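Local coordinates for methionine-R-sulfoxide reductase (Neisseria meningitidis, PDB 3MMH), which catalyses the reduction of free methionine-R-sulfoxide to methionine, using a pocket built on a GAF-type fold and probably cysteine thiol chemistry, at residues K11-I22 / D142-L152. Sequence-based numbering, arbitrary orientation.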
loop_
_atom_site.group_PDB
_atom_site.type_symbol
_atom_site.label_atom_id
_atom_site.label_comp_id
_atom_site.label_asym_id
_atom_site.label_seq_id
_atom_site.Cartn_x
_atom_site.Cartn_y
_atom_site.Cartn_z
ATOM N N LYS A 11 -3.089 18.848 15.045
ATOM C CA LYS A 11 -3.630 18.234 13.857
ATOM C C LYS A 11 -3.722 19.163 12.675
ATOM O O LYS A 11 -3.281 18.877 11.562
ATOM C CB LYS A 11 -4.992 17.583 14.200
ATOM C CG LYS A 11 -5.631 16.839 13.025
ATOM C CD LYS A 11 -7.175 16.686 13.178
ATOM C CE LYS A 11 -7.615 15.915 14.371
ATOM N NZ LYS A 11 -9.072 15.760 14.318
ATOM N N ALA A 12 -4.417 20.305 12.847
ATOM C CA ALA A 12 -4.624 21.253 11.747
ATOM C C ALA A 12 -3.270 21.768 11.229
ATOM O O ALA A 12 -3.067 21.831 9.999
ATOM C CB ALA A 12 -5.553 22.386 12.186
ATOM N N ALA A 13 -2.366 22.127 12.124
ATOM C CA ALA A 13 -1.074 22.606 11.707
ATOM C C ALA A 13 -0.344 21.525 10.911
ATOM O O ALA A 13 0.387 21.827 9.974
ATOM C CB ALA A 13 -0.258 23.079 12.928
ATOM N N LEU A 14 -0.478 20.245 11.322
ATOM C CA LEU A 14 0.208 19.180 10.614
ATOM C C LEU A 14 -0.340 19.006 9.202
ATOM O O LEU A 14 0.414 18.817 8.262
ATOM C CB LEU A 14 0.173 17.877 11.429
ATOM C CG LEU A 14 1.005 16.723 10.846
ATOM C CD1 LEU A 14 2.445 17.041 10.738
ATOM C CD2 LEU A 14 0.782 15.460 11.688
ATOM N N TYR A 15 -1.655 19.085 9.024
ATOM C CA TYR A 15 -2.189 19.061 7.664
ATOM C C TYR A 15 -1.595 20.167 6.856
ATOM O O TYR A 15 -1.267 19.995 5.682
ATOM C CB TYR A 15 -3.721 19.189 7.669
ATOM C CG TYR A 15 -4.478 17.903 7.920
ATOM C CD1 TYR A 15 -4.473 16.921 6.932
ATOM C CD2 TYR A 15 -5.241 17.700 9.034
ATOM C CE1 TYR A 15 -5.235 15.776 7.085
ATOM C CE2 TYR A 15 -6.013 16.551 9.200
ATOM C CZ TYR A 15 -5.992 15.585 8.215
ATOM O OH TYR A 15 -6.767 14.459 8.306
ATOM N N ARG A 16 -1.527 21.402 7.368
ATOM C CA ARG A 16 -0.980 22.501 6.598
ATOM C C ARG A 16 0.470 22.270 6.205
ATOM O O ARG A 16 0.917 22.710 5.154
ATOM C CB ARG A 16 -1.127 23.816 7.381
ATOM C CG ARG A 16 -2.557 24.240 7.556
ATOM C CD ARG A 16 -2.776 25.625 8.095
ATOM N NE ARG A 16 -2.360 25.773 9.468
ATOM C CZ ARG A 16 -3.149 25.681 10.540
ATOM N NH1 ARG A 16 -4.414 25.338 10.397
ATOM N NH2 ARG A 16 -2.641 25.885 11.774
ATOM N N GLU A 17 1.213 21.599 7.075
ATOM C CA GLU A 17 2.586 21.206 6.809
ATOM C C GLU A 17 2.744 20.121 5.798
ATOM O O GLU A 17 3.613 20.182 4.937
ATOM C CB GLU A 17 3.298 20.844 8.127
ATOM C CG GLU A 17 4.725 20.542 8.078
ATOM C CD GLU A 17 5.366 20.254 9.407
ATOM O OE1 GLU A 17 4.683 20.052 10.381
ATOM O OE2 GLU A 17 6.613 20.191 9.487
ATOM N N VAL A 18 1.865 19.117 5.853
ATOM C CA VAL A 18 2.021 17.905 5.125
ATOM C C VAL A 18 1.349 17.940 3.740
ATOM O O VAL A 18 1.882 17.358 2.795
ATOM C CB VAL A 18 1.522 16.780 5.958
ATOM C CG1 VAL A 18 1.315 15.441 5.131
ATOM C CG2 VAL A 18 2.538 16.539 7.065
ATOM N N LEU A 19 0.186 18.581 3.595
ATOM C CA LEU A 19 -0.471 18.566 2.264
ATOM C C LEU A 19 0.444 19.101 1.177
ATOM O O LEU A 19 0.474 18.504 0.102
ATOM C CB LEU A 19 -1.781 19.342 2.251
ATOM C CG LEU A 19 -3.041 18.552 2.437
ATOM C CD1 LEU A 19 -3.083 17.602 3.479
ATOM C CD2 LEU A 19 -4.220 19.481 2.430
ATOM N N PRO A 20 1.220 20.192 1.347
ATOM C CA PRO A 20 2.051 20.669 0.259
ATOM C C PRO A 20 3.142 19.677 -0.030
ATOM O O PRO A 20 3.588 19.574 -1.191
ATOM C CB PRO A 20 2.613 21.998 0.795
ATOM C CG PRO A 20 1.617 22.393 1.861
ATOM C CD PRO A 20 1.120 21.163 2.439
ATOM N N GLN A 21 3.638 18.919 0.933
ATOM C CA GLN A 21 4.614 17.913 0.705
ATOM C C GLN A 21 4.061 16.747 -0.100
ATOM O O GLN A 21 4.706 16.281 -1.030
ATOM C CB GLN A 21 5.203 17.424 2.001
ATOM C CG GLN A 21 6.004 18.515 2.732
ATOM C CD GLN A 21 6.611 18.068 4.023
ATOM O OE1 GLN A 21 7.583 17.279 3.994
ATOM N NE2 GLN A 21 6.057 18.447 5.112
ATOM N N ILE A 22 2.859 16.314 0.222
ATOM C CA ILE A 22 2.186 15.298 -0.591
ATOM C C ILE A 22 2.021 15.807 -2.036
ATOM O O ILE A 22 2.289 15.082 -2.973
ATOM C CB ILE A 22 0.828 14.829 -0.041
ATOM C CG1 ILE A 22 0.998 14.171 1.336
ATOM C CG2 ILE A 22 0.145 13.863 -1.053
ATOM C CD1 ILE A 22 -0.240 13.793 2.032
ATOM N N ASP A 142 -12.624 14.705 12.603
ATOM C CA ASP A 142 -13.552 15.773 12.770
ATOM C C ASP A 142 -13.516 16.717 11.556
ATOM O O ASP A 142 -13.065 16.339 10.468
ATOM C CB ASP A 142 -13.280 16.481 14.114
ATOM C CG ASP A 142 -11.998 17.227 14.154
ATOM O OD1 ASP A 142 -11.350 17.408 13.120
ATOM O OD2 ASP A 142 -11.591 17.668 15.247
ATOM N N GLU A 143 -14.042 17.935 11.741
ATOM C CA GLU A 143 -14.144 18.858 10.637
ATOM C C GLU A 143 -12.776 19.243 10.027
ATOM O O GLU A 143 -12.691 19.567 8.852
ATOM C CB GLU A 143 -14.969 20.114 11.008
ATOM C CG GLU A 143 -14.296 21.093 11.905
ATOM C CD GLU A 143 -14.389 20.755 13.379
ATOM O OE1 GLU A 143 -14.891 19.668 13.726
ATOM O OE2 GLU A 143 -13.879 21.625 14.193
ATOM N N THR A 144 -11.746 19.225 10.840
ATOM C CA THR A 144 -10.398 19.509 10.329
ATOM C C THR A 144 -9.993 18.443 9.326
ATOM O O THR A 144 -9.486 18.725 8.246
ATOM C CB THR A 144 -9.386 19.603 11.478
ATOM O OG1 THR A 144 -9.764 20.700 12.329
ATOM C CG2 THR A 144 -7.990 19.804 11.044
ATOM N N ASP A 145 -10.224 17.176 9.699
ATOM C CA ASP A 145 -9.903 16.086 8.759
ATOM C C ASP A 145 -10.764 16.176 7.479
ATOM O O ASP A 145 -10.311 15.992 6.397
ATOM C CB ASP A 145 -10.130 14.716 9.436
ATOM C CG ASP A 145 -9.313 14.628 10.668
ATOM O OD1 ASP A 145 -8.073 14.329 10.611
ATOM O OD2 ASP A 145 -9.880 14.833 11.785
ATOM N N ALA A 146 -12.067 16.480 7.659
ATOM C CA ALA A 146 -12.928 16.575 6.482
ATOM C C ALA A 146 -12.400 17.654 5.566
ATOM O O ALA A 146 -12.349 17.491 4.346
ATOM C CB ALA A 146 -14.372 16.821 6.918
ATOM N N LEU A 147 -12.057 18.831 6.083
ATOM C CA LEU A 147 -11.582 19.928 5.256
ATOM C C LEU A 147 -10.295 19.540 4.503
ATOM O O LEU A 147 -10.206 19.659 3.283
ATOM C CB LEU A 147 -11.353 21.185 6.096
ATOM C CG LEU A 147 -10.918 22.424 5.292
ATOM C CD1 LEU A 147 -12.178 23.033 4.644
ATOM C CD2 LEU A 147 -10.246 23.468 6.217
ATOM N N TYR A 148 -9.291 19.119 5.237
ATOM C CA TYR A 148 -7.991 18.877 4.644
ATOM C C TYR A 148 -7.884 17.615 3.852
ATOM O O TYR A 148 -7.268 17.624 2.778
ATOM C CB TYR A 148 -6.898 18.978 5.719
ATOM C CG TYR A 148 -6.673 20.401 6.153
ATOM C CD1 TYR A 148 -6.250 21.396 5.269
ATOM C CD2 TYR A 148 -6.754 20.763 7.500
ATOM C CE1 TYR A 148 -6.047 22.700 5.722
ATOM C CE2 TYR A 148 -6.500 22.065 7.913
ATOM C CZ TYR A 148 -6.191 23.033 7.012
ATOM O OH TYR A 148 -5.958 24.340 7.456
ATOM N N LEU A 149 -8.566 16.542 4.240
ATOM C CA LEU A 149 -8.597 15.364 3.352
ATOM C C LEU A 149 -9.442 15.649 2.145
ATOM O O LEU A 149 -9.172 15.092 1.067
ATOM C CB LEU A 149 -9.062 14.108 4.089
ATOM C CG LEU A 149 -8.112 13.627 5.209
ATOM C CD1 LEU A 149 -8.769 12.540 6.018
ATOM C CD2 LEU A 149 -6.768 13.168 4.616
ATOM N N GLY A 150 -10.436 16.543 2.221
ATOM C CA GLY A 150 -11.111 16.981 1.008
ATOM C C GLY A 150 -10.215 17.732 0.070
ATOM O O GLY A 150 -10.292 17.516 -1.158
ATOM N N GLU A 151 -9.331 18.558 0.594
ATOM C CA GLU A 151 -8.362 19.229 -0.284
ATOM C C GLU A 151 -7.359 18.237 -0.847
ATOM O O GLU A 151 -6.978 18.364 -2.010
ATOM C CB GLU A 151 -7.631 20.313 0.524
ATOM C CG GLU A 151 -8.463 21.534 0.923
ATOM C CD GLU A 151 -9.163 22.173 -0.273
ATOM O OE1 GLU A 151 -8.515 22.385 -1.299
ATOM O OE2 GLU A 151 -10.396 22.326 -0.195
ATOM N N LEU A 152 -6.940 17.239 -0.092
ATOM C CA LEU A 152 -6.083 16.201 -0.584
ATOM C C LEU A 152 -6.775 15.440 -1.746
ATOM O O LEU A 152 -6.125 15.096 -2.746
ATOM C CB LEU A 152 -5.684 15.252 0.516
ATOM C CG LEU A 152 -4.782 14.091 0.059
ATOM C CD1 LEU A 152 -3.513 14.566 -0.618
ATOM C CD2 LEU A 152 -4.444 13.236 1.310
#
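Tyr15 and Tyr148 each wedge into the opposite helix as a knob. Their rings lie near parallel, 25° between planes, but slid so far apart that they barely overlap; instead CB of Tyr148 stands over one face of the Tyr15 ring, a CH-pi contact 3.6 Å from its centroid. At the ring's edge the Tyr15 hydroxyl donates to Asp145 OD1 (OH to OD1 2.7 Å), on the lone pair turned away from the other oxygen, with the carboxylate plane steeply inclined to the ring. Asp145, which with Gln140 belongs to a magnesium site, has OD2 gripped twice, by Lys11 NZ at 2.8 Å and by the backbone N of Asp142; this second bond is one half of a capping box, the other running from Thr144 N to Asp142 OD1. Leu149 of helix 143-165 touches Ile117 and Val119 of the GAF domain's antiparallel sheet, and helix 11-27 packs beside it, parallel within 7°. The long lysine, bent only at chi3 (-61°), forms salt bridges with both aspartates, that to Asp142 OD1 being weak. Small Ala12 lets Thr144 CG2 approach its CB to 3.7 Å. Farther along, branched Leu19 sets CD2 against Tyr148 CD1, and Ile22 CG2 meets Leu152 CD1.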